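Local atomic coordinates of aspartate aminotransferase (Rhodobacter sphaeroides, PDB entry 3NRA), a protein that probably transfers the amino group of L-aspartate to 2-oxoglutarate, giving oxaloacetate and L-glutamate, with pyridoxal 5'-phosphate as cofactor. Residues 365-368 / 369-373; 396-399 / 400-404; 230-234 / 235-239. One frame throughout, in Å; residues are numbered along the deposited sequence. Where two conformers were deposited one is given.

Contact 1: 365-368 / 369-373; sequences VVTP and GTEFS
Thr367 and Phe372 meet where the end of a strand turns into a short 3-10 segment. The methyl CG2 of Thr367 rests 3.8 Å from CZ of the Phe372 ring, approaching it obliquely, and the two side chains cross at about a right angle. In Thr367 a chi1 of -52° turns OG1 anti to the carbonyl carbon and leaves CG2 anti to the backbone N, directed at the ring. The carbonyl O of Pro368 lies obliquely to the same ring, 3.5 Å from CE2 of Phe372. One face of the ring is covered by the neighbouring Glu371, whose CB stands 3.9 Å above the plane of the Phe372 ring, over its centre. In the conformer given, Glu371 CG lies 4.0 Å from Thr367 CG2. An alanine in place of Phe372 is likely to leave the Thr367 methyl without its aromatic partner and to open a gap beside the strand end.

The backbone sets these positions. Glu371 N donates to Pro368 O at 3.2 Å, a nearly straight bond at N-H (162°) whose donor lies well above the carbonyl plane; Phe372 N repeats the i to i-3 step onto Gly369 O at 3.1 Å. Further out, Phe372 packs on Pro134, Asn190, Pro191 and Arg381, and its backbone bonds to that of Asp135, while Thr367 pairs with Arg381 of strand 380-383. Thr376 OG1 lies in hydrogen-bonding position to both Gly369 O and Ser373 O, which would have to share its one proton. Consecutive i to i-3 bonds of this kind are those of a 3-10 turn, which here ends strand 364-368 in the mixed sheet of this aminotransferase.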
ATOM      1  N   VAL B 365     -12.686 -12.214  21.362  1.00 18.28           N
ATOM      2  CA  VAL B 365     -12.910 -11.950  19.927  1.00 17.60           C
ATOM      3  C   VAL B 365     -12.382 -13.123  19.138  1.00 17.29           C
ATOM      4  O   VAL B 365     -11.198 -13.443  19.245  1.00 16.31           O
ATOM      5  CB  VAL B 365     -12.165 -10.670  19.427  1.00 18.02           C
ATOM      6  CG1 VAL B 365     -12.506 -10.394  17.981  1.00 16.63           C
ATOM      7  CG2 VAL B 365     -12.490  -9.425  20.334  1.00 17.37           C
ATOM      8  N   VAL B 366     -13.247 -13.748  18.320  1.00 16.38           N
ATOM      9  CA  VAL B 366     -12.804 -14.768  17.342  1.00 14.60           C
ATOM     10  C   VAL B 366     -13.342 -14.393  15.990  1.00 15.47           C
ATOM     11  O   VAL B 366     -14.256 -13.567  15.895  1.00 16.37           O
ATOM     12  CB  VAL B 366     -13.304 -16.187  17.731  1.00 15.21           C
ATOM     13  CG1 VAL B 366     -12.845 -16.554  19.131  1.00 12.02           C
ATOM     14  CG2 VAL B 366     -14.844 -16.296  17.610  1.00 14.81           C
ATOM     15  N   THR B 367     -12.783 -14.969  14.928  1.00 14.86           N
ATOM     16  CA  THR B 367     -13.143 -14.560  13.586  1.00 15.01           C
ATOM     17  C   THR B 367     -14.195 -15.494  13.030  1.00 14.05           C
ATOM     18  O   THR B 367     -14.028 -16.703  13.079  1.00 13.30           O
ATOM     19  CB  THR B 367     -11.937 -14.546  12.658  1.00 15.54           C
ATOM     20  OG1 THR B 367     -10.902 -13.781  13.259  1.00 17.08           O
ATOM     21  CG2 THR B 367     -12.310 -13.928  11.276  1.00 14.20           C
ATOM     22  N   PRO B 368     -15.285 -14.942  12.489  1.00 14.11           N
ATOM     23  CA  PRO B 368     -16.327 -15.859  12.026  1.00 13.88           C
ATOM     24  C   PRO B 368     -15.865 -16.681  10.860  1.00 13.18           C
ATOM     25  O   PRO B 368     -15.109 -16.206  10.043  1.00 11.11           O
ATOM     26  CB  PRO B 368     -17.471 -14.943  11.605  1.00 14.65           C
ATOM     27  CG  PRO B 368     -17.009 -13.567  11.783  1.00 15.50           C
ATOM     28  CD  PRO B 368     -15.749 -13.555  12.557  1.00 14.92           C
ATOM     29  N   GLY B 369     -16.315 -17.933  10.801  1.00 13.40           N
ATOM     30  CA  GLY B 369     -15.871 -18.834   9.767  1.00 13.47           C
ATOM     31  C   GLY B 369     -16.296 -18.423   8.370  1.00 14.13           C
ATOM     32  O   GLY B 369     -15.640 -18.819   7.381  1.00 14.08           O
ATOM     33  N   THR B 370     -17.381 -17.622   8.263  1.00 14.85           N
ATOM     34  CA  THR B 370     -17.855 -17.139   6.953  1.00 14.58           C
ATOM     35  C   THR B 370     -16.852 -16.195   6.227  1.00 15.23           C
ATOM     36  O   THR B 370     -16.969 -15.998   5.036  1.00 16.12           O
ATOM     37  CB  THR B 370     -19.238 -16.434   7.059  1.00 15.73           C
ATOM     38  OG1 THR B 370     -19.193 -15.440   8.062  1.00 13.22           O
ATOM     39  CG2 THR B 370     -20.343 -17.433   7.388  1.00 14.71           C
ATOM     40  N   GLU B 371     -15.855 -15.644   6.934  1.00 15.07           N
ATOM     41  CA  GLU B 371     -14.786 -14.857   6.262  0.60 15.17           C
ATOM     42  C   GLU B 371     -13.970 -15.683   5.260  1.00 14.85           C
ATOM     43  O   GLU B 371     -13.387 -15.125   4.316  1.00 14.15           O
ATOM     44  CB  GLU B 371     -13.830 -14.216   7.285  0.60 15.44           C
ATOM     45  CG  GLU B 371     -14.392 -12.971   8.022  0.60 16.95           C
ATOM     46  CD  GLU B 371     -14.864 -11.868   7.062  0.60 20.83           C
ATOM     47  OE1 GLU B 371     -14.023 -11.274   6.351  0.60 20.50           O
ATOM     48  OE2 GLU B 371     -16.085 -11.613   7.014  0.60 23.49           O
ATOM     49  N   PHE B 372     -13.929 -17.003   5.460  1.00 14.30           N
ATOM     50  CA  PHE B 372     -13.041 -17.896   4.704  1.00 13.45           C
ATOM     51  C   PHE B 372     -13.749 -18.757   3.697  1.00 13.96           C
ATOM     52  O   PHE B 372     -13.130 -19.226   2.752  1.00 13.85           O
ATOM     53  CB  PHE B 372     -12.264 -18.763   5.668  1.00 12.74           C
ATOM     54  CG  PHE B 372     -11.716 -17.993   6.829  1.00 11.44           C
ATOM     55  CD1 PHE B 372     -10.611 -17.179   6.670  1.00 12.44           C
ATOM     56  CD2 PHE B 372     -12.363 -17.998   8.042  1.00 11.29           C
ATOM     57  CE1 PHE B 372     -10.135 -16.409   7.716  1.00 11.99           C
ATOM     58  CE2 PHE B 372     -11.888 -17.216   9.097  1.00 13.08           C
ATOM     59  CZ  PHE B 372     -10.783 -16.436   8.937  1.00 10.83           C
ATOM     60  N   SER B 373     -15.040 -18.978   3.899  1.00 14.22           N
ATOM     61  CA  SER B 373     -15.857 -19.702   2.945  1.00 14.80           C
ATOM     62  C   SER B 373     -17.294 -19.578   3.395  1.00 15.25           C
ATOM     63  O   SER B 373     -17.553 -19.593   4.595  1.00 16.09           O
ATOM     64  CB  SER B 373     -15.451 -21.181   2.941  1.00 14.71           C
ATOM     65  OG  SER B 373     -16.411 -21.992   2.328  1.00 14.79           O
TER

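Contact 2: 396-399 / 400-404; sequences RRIV and TLVER
Thr400 folds its hydroxyl back onto the carbonyl of Arg396, one turn earlier in helix 388-404, the last helix of the chain. OG1 is anti to its own carbonyl carbon (chi1 -60°), and this turn brings it 2.9 Å from Arg396 O, to which it donates. The backbone N of Thr400 gives the same oxygen the regular alpha-helical bond at 3.1 Å. The two donors reach Arg396 O from opposite faces of the carbonyl plane, each tilted about 30° from it, so this oxygen is gripped twice by a single residue.

On another side of the helix, Ile398 and Val402 meet one turn apart through their CG2 methyls, 4.2 Å from each other, the side chains crossing obliquely. In Val402, CG1 is anti to the backbone N (chi1 167°) and CG2 anti to the carbonyl carbon, which carries CG2 back over the preceding turn to 3.3 Å from Ile398 O. That oxygen accepts Val402 N at 2.8 Å, in the carbonyl plane. These two residues face the fold: Ile398 packs on Val364 and Val366 of strand 364-368, and Val402 on Phe354 of helix 351-362.

The Arg397 guanidinium is engaged by other parts of the fold, NE bonding to Ala362 O and NH2 to Arg40 O, whereas the carbonyl O of Arg397 takes Leu401 N. Leu401 packs on Ile37 and on Gln361 and Ala362 of helix 351-362. Towards the end of the helix, Glu403 N bonds to Val399 O, and the stem of Glu403 lies close to the same oxygen, CG 3.3 Å from Val399 O, before the chain runs on extended. Arg404 NH1 is held by Ala35 O, and one face of its guanidinium receives Leu401 CD2, 3.6 Å above the plane and over its centre.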
ATOM      1  N   ARG B 396     -11.038 -21.882  27.668  1.00 19.16           N
ATOM      2  CA  ARG B 396     -11.936 -22.554  28.602  0.65 20.05           C
ATOM      3  C   ARG B 396     -13.263 -21.819  28.755  1.00 20.22           C
ATOM      4  O   ARG B 396     -14.311 -22.453  28.898  1.00 20.51           O
ATOM      5  CB  ARG B 396     -11.261 -22.745  29.950  0.65 21.35           C
ATOM      6  CG  ARG B 396     -10.137 -23.769  29.868  0.65 22.65           C
ATOM      7  CD  ARG B 396      -9.674 -24.253  31.186  0.65 24.92           C
ATOM      8  NE  ARG B 396     -10.756 -24.780  32.019  0.65 24.93           N
ATOM      9  CZ  ARG B 396     -10.571 -25.267  33.239  0.65 22.77           C
ATOM     10  NH1 ARG B 396      -9.332 -25.355  33.752  0.65 24.48           N
ATOM     11  NH2 ARG B 396     -11.612 -25.694  33.940  0.65 20.77           N
ATOM     12  N   ARG B 397     -13.230 -20.469  28.659  1.00 19.39           N
ATOM     13  CA  ARG B 397     -14.469 -19.683  28.636  1.00 18.84           C
ATOM     14  C   ARG B 397     -15.282 -19.971  27.349  1.00 17.67           C
ATOM     15  O   ARG B 397     -16.527 -20.023  27.391  1.00 17.68           O
ATOM     16  CB  ARG B 397     -14.183 -18.160  28.775  1.00 18.63           C
ATOM     17  CG  ARG B 397     -13.474 -17.757  30.075  1.00 19.30           C
ATOM     18  CD  ARG B 397     -13.666 -16.271  30.415  1.00 18.81           C
ATOM     19  NE  ARG B 397     -13.042 -15.383  29.442  1.00 17.18           N
ATOM     20  CZ  ARG B 397     -11.732 -15.112  29.377  1.00 17.84           C
ATOM     21  NH1 ARG B 397     -10.848 -15.666  30.243  1.00 17.64           N
ATOM     22  NH2 ARG B 397     -11.282 -14.276  28.438  1.00 14.96           N
ATOM     23  N   ILE B 398     -14.600 -20.159  26.218  1.00 16.73           N
ATOM     24  CA  ILE B 398     -15.306 -20.461  24.958  1.00 16.31           C
ATOM     25  C   ILE B 398     -16.103 -21.743  25.104  1.00 16.92           C
ATOM     26  O   ILE B 398     -17.302 -21.784  24.769  1.00 16.36           O
ATOM     27  CB  ILE B 398     -14.356 -20.636  23.746  1.00 16.48           C
ATOM     28  CG1 ILE B 398     -13.633 -19.324  23.420  1.00 17.06           C
ATOM     29  CG2 ILE B 398     -15.174 -21.113  22.479  1.00 15.68           C
ATOM     30  CD1 ILE B 398     -12.696 -19.386  22.141  1.00 17.16           C
ATOM     31  N   VAL B 399     -15.448 -22.798  25.607  1.00 17.30           N
ATOM     32  CA  VAL B 399     -16.092 -24.118  25.675  1.00 17.28           C
ATOM     33  C   VAL B 399     -17.214 -24.149  26.717  1.00 17.15           C
ATOM     34  O   VAL B 399     -18.266 -24.709  26.442  1.00 17.07           O
ATOM     35  CB  VAL B 399     -15.095 -25.282  25.889  1.00 18.59           C
ATOM     36  CG1 VAL B 399     -14.036 -25.314  24.752  1.00 16.23           C
ATOM     37  CG2 VAL B 399     -14.463 -25.214  27.225  1.00 18.65           C
ATOM     38  N   THR B 400     -17.017 -23.467  27.869  1.00 17.15           N
ATOM     39  CA  THR B 400     -18.094 -23.230  28.861  1.00 16.96           C
ATOM     40  C   THR B 400     -19.360 -22.615  28.186  1.00 17.05           C
ATOM     41  O   THR B 400     -20.486 -23.107  28.389  1.00 16.85           O
ATOM     42  CB  THR B 400     -17.628 -22.296  29.993  1.00 17.71           C
ATOM     43  OG1 THR B 400     -16.516 -22.870  30.665  1.00 18.35           O
ATOM     44  CG2 THR B 400     -18.762 -22.039  31.014  1.00 18.09           C
ATOM     45  N   LEU B 401     -19.152 -21.604  27.339  1.00 16.07           N
ATOM     46  CA  LEU B 401     -20.264 -20.980  26.605  1.00 16.22           C
ATOM     47  C   LEU B 401     -20.812 -21.860  25.504  1.00 16.90           C
ATOM     48  O   LEU B 401     -22.028 -21.866  25.276  1.00 17.57           O
ATOM     49  CB  LEU B 401     -19.882 -19.602  26.050  1.00 14.35           C
ATOM     50  CG  LEU B 401     -19.780 -18.497  27.123  1.00 16.24           C
ATOM     51  CD1 LEU B 401     -19.611 -17.124  26.517  1.00 15.10           C
ATOM     52  CD2 LEU B 401     -20.980 -18.508  28.056  1.00 12.69           C
ATOM     53  N   VAL B 402     -19.952 -22.629  24.836  1.00 17.14           N
ATOM     54  CA  VAL B 402     -20.450 -23.667  23.923  1.00 17.67           C
ATOM     55  C   VAL B 402     -21.395 -24.653  24.663  1.00 18.93           C
ATOM     56  O   VAL B 402     -22.448 -24.998  24.147  1.00 18.65           O
ATOM     57  CB  VAL B 402     -19.302 -24.398  23.207  1.00 17.57           C
ATOM     58  CG1 VAL B 402     -19.811 -25.675  22.501  1.00 16.88           C
ATOM     59  CG2 VAL B 402     -18.648 -23.458  22.211  1.00 15.25           C
ATOM     60  N   GLU B 403     -21.048 -25.020  25.896  1.00 20.07           N
ATOM     61  CA  GLU B 403     -21.915 -25.896  26.696  1.00 22.00           C
ATOM     62  C   GLU B 403     -23.207 -25.190  27.074  1.00 21.54           C
ATOM     63  O   GLU B 403     -24.291 -25.775  26.970  1.00 21.76           O
ATOM     64  CB  GLU B 403     -21.185 -26.409  27.945  1.00 23.18           C
ATOM     65  CG  GLU B 403     -19.930 -27.317  27.593  1.00 28.63           C
ATOM     66  CD  GLU B 403     -18.918 -27.489  28.757  1.00 35.71           C
ATOM     67  OE1 GLU B 403     -19.199 -27.038  29.908  1.00 40.40           O
ATOM     68  OE2 GLU B 403     -17.850 -28.111  28.510  1.00 38.74           O
ATOM     69  N   ARG B 404     -23.105 -23.916  27.458  1.00 20.99           N
ATOM     70  CA  ARG B 404     -24.283 -23.145  27.900  1.00 20.15           C
ATOM     71  C   ARG B 404     -25.319 -22.977  26.776  1.00 19.56           C
ATOM     72  O   ARG B 404     -26.524 -22.954  27.045  1.00 18.84           O
ATOM     73  CB  ARG B 404     -23.864 -21.758  28.439  1.00 20.00           C
ATOM     74  CG  ARG B 404     -24.953 -21.064  29.280  1.00 20.89           C
ATOM     75  CD  ARG B 404     -24.595 -19.627  29.600  1.00 18.50           C
ATOM     76  NE  ARG B 404     -23.508 -19.552  30.560  1.00 20.34           N
ATOM     77  CZ  ARG B 404     -23.020 -18.419  31.076  1.00 22.86           C
ATOM     78  NH1 ARG B 404     -23.539 -17.239  30.748  1.00 23.64           N
ATOM     79  NH2 ARG B 404     -21.992 -18.467  31.926  1.00 23.30           N
TER

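Contact 3: 230-234 / 235-239; sequences SYTHL and RAEAA
Thr232 and Glu237 close this turn from its two ends, their side chains crossing at about a right angle. The methyl CG2 of Thr232 comes up against the carboxylate, 3.4 Å from OE2 of Glu237. The glutamate chain gets there by bending at chi2 (-66°), which folds the carboxylate back towards the start of the turn. A water fixes it there, donating to Glu237 OE2 and to His233 O, each at 2.8 Å, and so bridging side chain and backbone. The stem of Glu237 lies beside Leu234, with CB 3.3 Å from Leu234 O.

The His233 ring leads away from the turn. Tyr231 CE1 sits 3.4 Å above its plane, offset toward the rim, while His233 CG lies at the edge of the tyrosine ring, in its plane. Phe94 makes an edge-to-face contact with His233, and ND1 of the histidine is hydrogen-bonded to Gln219. Arg235 is anchored by its guanidinium, NH2 reaching Pro98 O and NH1 Thr95 OG1. Leu234 and Glu237 pack on Ala205 of helix 198-211.

His233 O accepts Ala236 N at 3.0 Å, and Leu234 O accepts Glu237 N at the same distance, both donors well above the carbonyl planes. This pair of bonds makes a short 3-10 turn in the crossing from strand 214-218 to strand 245-249 of the large sheet.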
ATOM      1  N   SER B 230       6.192 -31.594   8.132  1.00 23.33           N
ATOM      2  CA  SER B 230       6.855 -31.418   6.874  1.00 23.35           C
ATOM      3  C   SER B 230       6.284 -30.169   6.179  1.00 21.11           C
ATOM      4  O   SER B 230       5.208 -29.683   6.531  1.00 20.23           O
ATOM      5  CB  SER B 230       6.672 -32.665   5.994  1.00 23.76           C
ATOM      6  OG  SER B 230       5.466 -32.556   5.215  1.00 29.36           O
ATOM      7  N   TYR B 231       7.044 -29.635   5.233  1.00 20.02           N
ATOM      8  CA  TYR B 231       6.595 -28.540   4.377  1.00 18.45           C
ATOM      9  C   TYR B 231       7.257 -28.664   3.027  1.00 18.62           C
ATOM     10  O   TYR B 231       8.473 -28.851   2.944  1.00 18.54           O
ATOM     11  CB  TYR B 231       6.929 -27.174   5.000  1.00 17.73           C
ATOM     12  CG  TYR B 231       6.288 -26.026   4.279  1.00 15.96           C
ATOM     13  CD1 TYR B 231       6.871 -25.480   3.126  1.00 14.91           C
ATOM     14  CD2 TYR B 231       5.064 -25.543   4.677  1.00 16.34           C
ATOM     15  CE1 TYR B 231       6.276 -24.443   2.440  1.00 14.00           C
ATOM     16  CE2 TYR B 231       4.448 -24.511   3.992  1.00 15.75           C
ATOM     17  CZ  TYR B 231       5.058 -23.967   2.866  1.00 16.27           C
ATOM     18  OH  TYR B 231       4.441 -22.938   2.194  1.00 17.26           O
ATOM     19  N   THR B 232       6.464 -28.500   1.964  1.00 18.11           N
ATOM     20  CA  THR B 232       6.950 -28.619   0.600  1.00 17.42           C
ATOM     21  C   THR B 232       6.665 -27.312  -0.171  1.00 16.78           C
ATOM     22  O   THR B 232       5.517 -26.826  -0.210  1.00 16.96           O
ATOM     23  CB  THR B 232       6.272 -29.790  -0.102  1.00 17.92           C
ATOM     24  OG1 THR B 232       6.294 -30.921   0.762  1.00 18.15           O
ATOM     25  CG2 THR B 232       6.973 -30.139  -1.408  1.00 17.10           C
ATOM     26  N   HIS B 233       7.709 -26.768  -0.799  1.00 16.29           N
ATOM     27  CA  HIS B 233       7.620 -25.512  -1.522  1.00 15.37           C
ATOM     28  C   HIS B 233       7.301 -25.764  -2.979  1.00 15.26           C
ATOM     29  O   HIS B 233       8.130 -26.287  -3.718  1.00 15.87           O
ATOM     30  CB  HIS B 233       8.941 -24.758  -1.411  1.00 15.90           C
ATOM     31  CG  HIS B 233       9.303 -24.385  -0.017  1.00 14.19           C
ATOM     32  ND1 HIS B 233       8.961 -23.169   0.535  1.00 14.84           N
ATOM     33  CD2 HIS B 233      10.015 -25.045   0.930  1.00 16.78           C
ATOM     34  CE1 HIS B 233       9.406 -23.112   1.781  1.00 17.28           C
ATOM     35  NE2 HIS B 233      10.060 -24.233   2.044  1.00 14.60           N
ATOM     36  N   LEU B 234       6.109 -25.340  -3.400  1.00 15.06           N
ATOM     37  CA  LEU B 234       5.662 -25.492  -4.808  0.50 14.95           C
ATOM     38  C   LEU B 234       6.712 -25.036  -5.804  1.00 14.99           C
ATOM     39  O   LEU B 234       6.927 -25.685  -6.806  1.00 15.45           O
ATOM     40  CB  LEU B 234       4.360 -24.706  -5.053  0.50 14.20           C
ATOM     41  CG  LEU B 234       3.708 -24.938  -6.427  0.50 14.09           C
ATOM     42  CD1 LEU B 234       3.312 -26.390  -6.567  0.50 13.18           C
ATOM     43  CD2 LEU B 234       2.489 -24.022  -6.630  0.50 11.35           C
ATOM     44  N   ARG B 235       7.375 -23.914  -5.507  1.00 14.42           N
ATOM     45  CA  ARG B 235       8.342 -23.290  -6.453  1.00 14.98           C
ATOM     46  C   ARG B 235       9.597 -24.104  -6.722  1.00 15.65           C
ATOM     47  O   ARG B 235      10.312 -23.807  -7.663  1.00 16.77           O
ATOM     48  CB  ARG B 235       8.758 -21.881  -5.955  1.00 14.13           C
ATOM     49  CG  ARG B 235       9.764 -21.868  -4.800  1.00 12.03           C
ATOM     50  CD  ARG B 235       9.959 -20.423  -4.277  1.00 13.29           C
ATOM     51  NE  ARG B 235      10.422 -19.568  -5.362  1.00 11.84           N
ATOM     52  CZ  ARG B 235      11.686 -19.397  -5.728  1.00 15.44           C
ATOM     53  NH1 ARG B 235      12.700 -19.900  -5.005  1.00 14.93           N
ATOM     54  NH2 ARG B 235      11.952 -18.673  -6.825  1.00 16.16           N
ATOM     55  N   ALA B 236       9.887 -25.070  -5.847  1.00 16.07           N
ATOM     56  CA  ALA B 236      10.991 -25.996  -6.016  1.00 16.95           C
ATOM     57  C   ALA B 236      10.595 -27.308  -6.706  1.00 17.80           C
ATOM     58  O   ALA B 236      11.465 -28.119  -7.004  1.00 18.31           O
ATOM     59  CB  ALA B 236      11.653 -26.296  -4.641  1.00 16.02           C
ATOM     60  N   GLU B 237       9.305 -27.524  -6.980  1.00 18.35           N
ATOM     61  CA  GLU B 237       8.866 -28.784  -7.701  1.00 19.15           C
ATOM     62  C   GLU B 237       9.446 -28.907  -9.115  1.00 19.74           C
ATOM     63  O   GLU B 237       9.375 -27.987  -9.896  1.00 19.46           O
ATOM     64  CB  GLU B 237       7.340 -28.862  -7.780  1.00 18.57           C
ATOM     65  CG  GLU B 237       6.674 -29.158  -6.489  1.00 19.22           C
ATOM     66  CD  GLU B 237       6.986 -30.545  -5.947  1.00 22.53           C
ATOM     67  OE1 GLU B 237       7.095 -31.515  -6.750  1.00 24.42           O
ATOM     68  OE2 GLU B 237       7.151 -30.659  -4.720  1.00 21.19           O
ATOM     69  N   ALA B 238      10.024 -30.059  -9.430  1.00 21.95           N
ATOM     70  CA  ALA B 238      10.586 -30.310 -10.792  1.00 23.25           C
ATOM     71  C   ALA B 238       9.523 -30.164 -11.935  1.00 24.08           C
ATOM     72  O   ALA B 238       9.858 -29.745 -13.057  1.00 24.73           O
ATOM     73  CB  ALA B 238      11.250 -31.714 -10.846  1.00 23.78           C
ATOM     74  N   ALA B 239       8.257 -30.475 -11.620  1.00 24.45           N
ATOM     75  CA  ALA B 239       7.157 -30.429 -12.603  1.00 24.97           C
ATOM     76  C   ALA B 239       6.748 -29.019 -12.998  1.00 25.34           C
ATOM     77  O   ALA B 239       6.175 -28.809 -14.067  1.00 25.92           O
ATOM     78  CB  ALA B 239       5.932 -31.186 -12.050  1.00 24.49           C
TER
HETATM   79  O   HOH W   1       8.972 -28.918  -3.445  1.00 21.92           O

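Overall arrangement
From the N terminus, contact 3 comes first, a turn within the connection between strands 214-218 and 245-249 of the seven-stranded sheet. Contact 1 follows much later, where strand 364-368 of the smaller sheet gives way to the loop leading to strand 380-383, and contact 2 lies near the C terminus on helix 388-404. Each closes only a short local turn; the three run in series, neither nesting nor crossing. Contacts 1 and 2 touch through Val366 CG1 and Ile398 CD1, 4.1 Å apart, joining the small sheet to the last helix. Contact 3 lies across the chain's centre from both, its centre about 29 Å from that of contact 1 and about 41 Å from that of contact 2.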